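Local coordinates for protein cysteine desulfurase (Thermococcus onnurineus, PDB 5B89) that probably uses pyridoxal 5'-phosphate to take the sulfur from L-cysteine, passing it to a sulfur carrier and releasing L-alanine, at residues M21-D26 against E305-G310; A361-H366 against E404-V409. All coordinates share one frame; numbering follows the deposited sequence.

Interaction 1: residues M21-D26 against E305-G310; sequences MRIPED and ERIGLG
The CA atoms of Met21 and Ile307 are the nearest pair across the two segments, 7.3 Å apart. Residues 21-23 run extended before the short helix 25-28, while 305-310 holds the end of helix 291-307 and the start of helix 309-329. Gly308 joins these two helices at positive phi (93°), where a CB would press against the carbonyl O of Ile307.

Met21 CB points toward the helix end, and a bend at chi3 (31°) folds CE onto Ile307, 3.5 Å from its CG1. Ile307 CG2 lies 4.0 Å from Ile23 CD1 and also borders Met21 CE, so Met21 touches both branches and Ile23 adds to one. Met21 SD also lies over one face of the Arg306 guanidinium, toward its rim, 4.2 Å from NH1. This is how the N-terminal segment of this class-V aminotransferase-family enzyme packs against the interhelical corner; Val27 and Val396 add further contacts to Ile307. With an alanine here in place of Met21, Ile307 CG1 would probably lose its nearest packing partner across the contact and the guanidinium the sulfur over its face.

Polar linkage across the contact runs through a water that accepts from Arg306 NH1 at 2.7 Å and donates to Asp26 O. Within 21-26, Asp26 OD2 receives Arg22 N at 2.9 Å in a nearly linear bond (179°), and Arg22 NH1 forms a salt bridge to Asp26 OD1.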
# COMPACT_ATOMS: atom_id res chain seq x y z
N MET B 21 -9.63 -15.20 29.29
CA MET B 21 -9.13 -13.86 29.46
C MET B 21 -10.08 -12.94 30.17
O MET B 21 -11.25 -13.05 30.03
CB MET B 21 -9.00 -13.20 28.09
CG MET B 21 -7.81 -13.52 27.23
SD MET B 21 -7.97 -12.90 25.53
CE MET B 21 -8.92 -11.50 25.84
N ARG B 22 -9.52 -11.99 30.87
CA ARG B 22 -10.30 -10.97 31.49
C ARG B 22 -10.42 -9.83 30.46
O ARG B 22 -9.44 -9.33 30.03
CB ARG B 22 -9.62 -10.42 32.73
CG ARG B 22 -9.45 -11.36 33.86
CD ARG B 22 -9.20 -10.60 35.14
NE ARG B 22 -8.12 -9.63 35.09
CZ ARG B 22 -6.86 -9.92 34.77
NH1 ARG B 22 -6.54 -11.17 34.46
NH2 ARG B 22 -5.94 -8.98 34.76
N ILE B 23 -11.62 -9.47 30.08
CA ILE B 23 -11.85 -8.37 29.14
C ILE B 23 -12.42 -7.24 29.96
O ILE B 23 -13.34 -7.44 30.68
CB ILE B 23 -12.97 -8.76 28.17
CG1 ILE B 23 -12.54 -9.91 27.31
CG2 ILE B 23 -13.47 -7.58 27.34
CD1 ILE B 23 -11.25 -9.71 26.63
N PRO B 24 -11.89 -5.96 29.90
CA PRO B 24 -10.82 -5.66 28.94
C PRO B 24 -9.35 -5.72 29.40
O PRO B 24 -8.43 -5.52 28.64
CB PRO B 24 -11.14 -4.21 28.61
CG PRO B 24 -11.58 -3.62 29.87
CD PRO B 24 -12.34 -4.64 30.56
N GLU B 25 -9.17 -5.98 30.67
CA GLU B 25 -7.85 -5.96 31.27
C GLU B 25 -6.74 -6.68 30.59
O GLU B 25 -5.69 -6.15 30.48
CB GLU B 25 -7.94 -6.43 32.73
CG GLU B 25 -8.80 -5.49 33.57
CD GLU B 25 -10.27 -5.90 33.67
OE1 GLU B 25 -10.95 -5.35 34.56
OE2 GLU B 25 -10.72 -6.72 32.92
N ASP B 26 -6.97 -7.90 30.16
CA ASP B 26 -5.88 -8.70 29.57
C ASP B 26 -5.55 -8.24 28.12
O ASP B 26 -4.47 -8.59 27.61
CB ASP B 26 -6.21 -10.18 29.54
CG ASP B 26 -6.07 -10.81 30.92
OD1 ASP B 26 -5.41 -10.16 31.77
OD2 ASP B 26 -6.64 -11.89 31.18
N GLU B 305 -8.66 -13.45 17.27
CA GLU B 305 -9.25 -14.87 17.40
C GLU B 305 -9.02 -15.34 18.81
O GLU B 305 -9.98 -16.06 19.35
CB GLU B 305 -8.64 -15.79 16.34
CG GLU B 305 -9.17 -15.43 14.96
CD GLU B 305 -8.50 -16.14 13.79
OE1 GLU B 305 -9.09 -16.05 12.63
OE2 GLU B 305 -7.37 -16.64 14.03
N ARG B 306 -8.00 -14.96 19.51
CA ARG B 306 -7.76 -15.40 20.88
C ARG B 306 -8.76 -14.75 21.79
O ARG B 306 -9.26 -15.36 22.78
CB ARG B 306 -6.31 -15.02 21.29
CG ARG B 306 -5.79 -15.54 22.58
CD ARG B 306 -4.25 -15.23 22.73
NE ARG B 306 -3.90 -15.12 24.14
CZ ARG B 306 -3.77 -13.98 24.83
NH1 ARG B 306 -3.92 -12.74 24.29
NH2 ARG B 306 -3.47 -14.06 26.12
N ILE B 307 -9.16 -13.50 21.55
CA ILE B 307 -10.12 -12.81 22.31
C ILE B 307 -11.49 -13.36 21.95
O ILE B 307 -12.29 -13.65 22.86
CB ILE B 307 -10.10 -11.33 22.04
CG1 ILE B 307 -8.73 -10.76 22.39
CG2 ILE B 307 -11.27 -10.62 22.69
CD1 ILE B 307 -8.53 -9.41 21.74
N GLY B 308 -11.78 -13.54 20.68
CA GLY B 308 -13.12 -13.95 20.18
C GLY B 308 -14.01 -12.80 19.80
O GLY B 308 -14.24 -11.87 20.55
N LEU B 309 -14.53 -12.92 18.58
CA LEU B 309 -15.44 -11.84 18.07
C LEU B 309 -16.67 -11.66 18.93
O LEU B 309 -17.20 -10.57 19.06
CB LEU B 309 -15.79 -12.00 16.59
CG LEU B 309 -14.64 -11.77 15.62
CD1 LEU B 309 -14.91 -12.37 14.26
CD2 LEU B 309 -14.34 -10.27 15.52
N GLY B 310 -17.10 -12.72 19.56
CA GLY B 310 -18.25 -12.61 20.44
C GLY B 310 -17.99 -11.77 21.67
O GLY B 310 -18.81 -11.00 22.07
O HOH W 1 -3.04 -10.98 26.09

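Interaction 2: residues A361-H366 against E404-V409; sequences AILDDH and ETFLGV
Apolar packing carries most of the contact between Leu363 and His366 on one side and Phe406 and Val409 on the other; the nearest CA pair is Leu363 and Val409, 7.4 Å apart. Leu363 reaches across with both methyls. Its CD2 lies 3.8 Å from Val409 CG1 and 4.0 Å from Phe406 CD1, while CD1 meets the same ring at CE1. With chi1 at 161°, Phe406 carries its ring opposite the backbone N and obliquely across the leucine methyls. Ile368 and Val370 of strand 368-373 also touch Leu363, and Ile368 touches Val409.

A CH-pi contact adds the aromatic component. Val409 CG1 sits over one face of the His366 imidazole, 3.8 Å from the ring centroid and 15° off its normal, and Val409 CG2 lies 3.8 Å from His366 CD2. Val409 thus turns one methyl to both Leu363 and His366 and the other to the imidazole.

Hydrogen bonding acts within 361-366 and fixes how that ring is turned. His366 ND1 donates to Ile362 O at 3.0 Å, nearly straight at 174°, with the oxygen in the ring plane and the donor above the carbonyl plane. The bond therefore holds the imidazole with a face toward Val409.

The arrangement is helix-on-helix packing beside the small mixed sheet, in the C-terminal domain characteristic of fold-type I pyridoxal-phosphate enzymes.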
# COMPACT_ATOMS: atom_id res chain seq x y z
N ALA B 361 -11.72 19.21 21.39
CA ALA B 361 -10.56 19.84 22.04
C ALA B 361 -10.68 19.82 23.57
O ALA B 361 -9.71 19.50 24.20
CB ALA B 361 -10.44 21.27 21.57
N ILE B 362 -11.91 20.03 24.09
CA ILE B 362 -12.10 19.90 25.55
C ILE B 362 -11.83 18.49 26.05
O ILE B 362 -11.17 18.21 27.04
CB ILE B 362 -13.45 20.43 25.97
CG1 ILE B 362 -13.51 21.92 25.79
CG2 ILE B 362 -13.76 20.07 27.44
CD1 ILE B 362 -14.91 22.39 25.68
N LEU B 363 -12.28 17.49 25.25
CA LEU B 363 -12.02 16.15 25.57
C LEU B 363 -10.55 15.81 25.55
O LEU B 363 -10.05 15.11 26.44
CB LEU B 363 -12.87 15.17 24.70
CG LEU B 363 -14.39 15.21 25.06
CD1 LEU B 363 -15.31 14.65 23.98
CD2 LEU B 363 -14.64 14.49 26.37
N ASP B 364 -9.88 16.30 24.53
CA ASP B 364 -8.45 16.15 24.42
C ASP B 364 -7.66 16.74 25.64
O ASP B 364 -6.75 16.09 26.11
CB ASP B 364 -7.91 16.70 23.12
CG ASP B 364 -6.42 16.51 22.98
OD1 ASP B 364 -5.79 15.40 22.97
OD2 ASP B 364 -5.77 17.62 23.05
N ASP B 365 -8.14 17.85 26.13
CA ASP B 365 -7.54 18.46 27.32
C ASP B 365 -7.53 17.41 28.44
O ASP B 365 -6.66 17.47 29.32
CB ASP B 365 -8.36 19.69 27.75
CG ASP B 365 -8.35 20.87 26.84
OD1 ASP B 365 -7.51 21.00 25.97
OD2 ASP B 365 -9.30 21.70 26.98
N HIS B 366 -8.61 16.61 28.55
CA HIS B 366 -8.82 15.58 29.51
C HIS B 366 -8.28 14.19 29.11
O HIS B 366 -8.63 13.22 29.68
CB HIS B 366 -10.30 15.49 29.89
CG HIS B 366 -10.84 16.70 30.58
ND1 HIS B 366 -11.25 17.85 29.99
CD2 HIS B 366 -11.06 16.85 31.90
CE1 HIS B 366 -11.65 18.71 30.93
NE2 HIS B 366 -11.54 18.10 32.06
N GLU B 404 -17.25 6.08 32.06
CA GLU B 404 -17.66 6.90 33.21
C GLU B 404 -16.81 8.18 33.32
O GLU B 404 -17.30 9.21 33.62
CB GLU B 404 -17.67 6.10 34.49
CG GLU B 404 -18.60 4.90 34.54
CD GLU B 404 -20.06 5.23 34.59
OE1 GLU B 404 -20.41 6.36 34.70
OE2 GLU B 404 -20.82 4.29 34.51
N THR B 405 -15.51 8.08 33.05
CA THR B 405 -14.67 9.25 33.06
C THR B 405 -15.15 10.24 31.99
O THR B 405 -15.29 11.36 32.22
CB THR B 405 -13.21 8.86 32.85
OG1 THR B 405 -12.84 8.01 33.89
CG2 THR B 405 -12.28 10.06 32.80
N PHE B 406 -15.42 9.73 30.79
CA PHE B 406 -15.91 10.49 29.69
C PHE B 406 -17.22 11.18 30.06
O PHE B 406 -17.37 12.30 29.80
CB PHE B 406 -16.09 9.57 28.43
CG PHE B 406 -16.99 10.10 27.38
CD1 PHE B 406 -16.51 10.92 26.44
CD2 PHE B 406 -18.30 9.74 27.32
CE1 PHE B 406 -17.32 11.42 25.45
CE2 PHE B 406 -19.12 10.23 26.34
CZ PHE B 406 -18.62 11.08 25.41
N LEU B 407 -18.14 10.42 30.64
CA LEU B 407 -19.45 11.00 31.01
C LEU B 407 -19.32 12.13 32.08
O LEU B 407 -20.00 13.12 32.00
CB LEU B 407 -20.39 9.93 31.48
CG LEU B 407 -20.94 8.96 30.36
CD1 LEU B 407 -21.76 7.91 30.99
CD2 LEU B 407 -21.73 9.73 29.33
N GLY B 408 -18.36 11.94 32.94
CA GLY B 408 -18.03 12.98 33.92
C GLY B 408 -17.48 14.22 33.32
O GLY B 408 -17.87 15.35 33.66
N VAL B 409 -16.61 14.08 32.28
CA VAL B 409 -16.16 15.22 31.58
C VAL B 409 -17.22 15.92 30.72
O VAL B 409 -17.33 17.12 30.69
CB VAL B 409 -14.88 14.90 30.68
CG1 VAL B 409 -14.44 16.07 29.82
CG2 VAL B 409 -13.81 14.33 31.51

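In the fold
Interaction 1 closes before interaction 2 opens, so along the chain the two are in series. Their centres are 26 Å apart and their nearest atoms about 11 Å, without touching. Helix 309-329 borders both: Arg311 and Gln315 touch Ile23, and farther along Thr323 and Arg322 touch Phe406 and Leu407 of helix 400-415. Interaction 1 spans 279 residues and ties the N-terminal segment to the end of helix 291-307; interaction 2 spans only 38 and packs helix 356-365 on helix 400-415 near strand 368-373. Both lie away from the cofactor and alanine pockets. At interaction 2, Asp364 also bonds to Arg73 of the second subunit, placing helix 356-365 at the dimer interface.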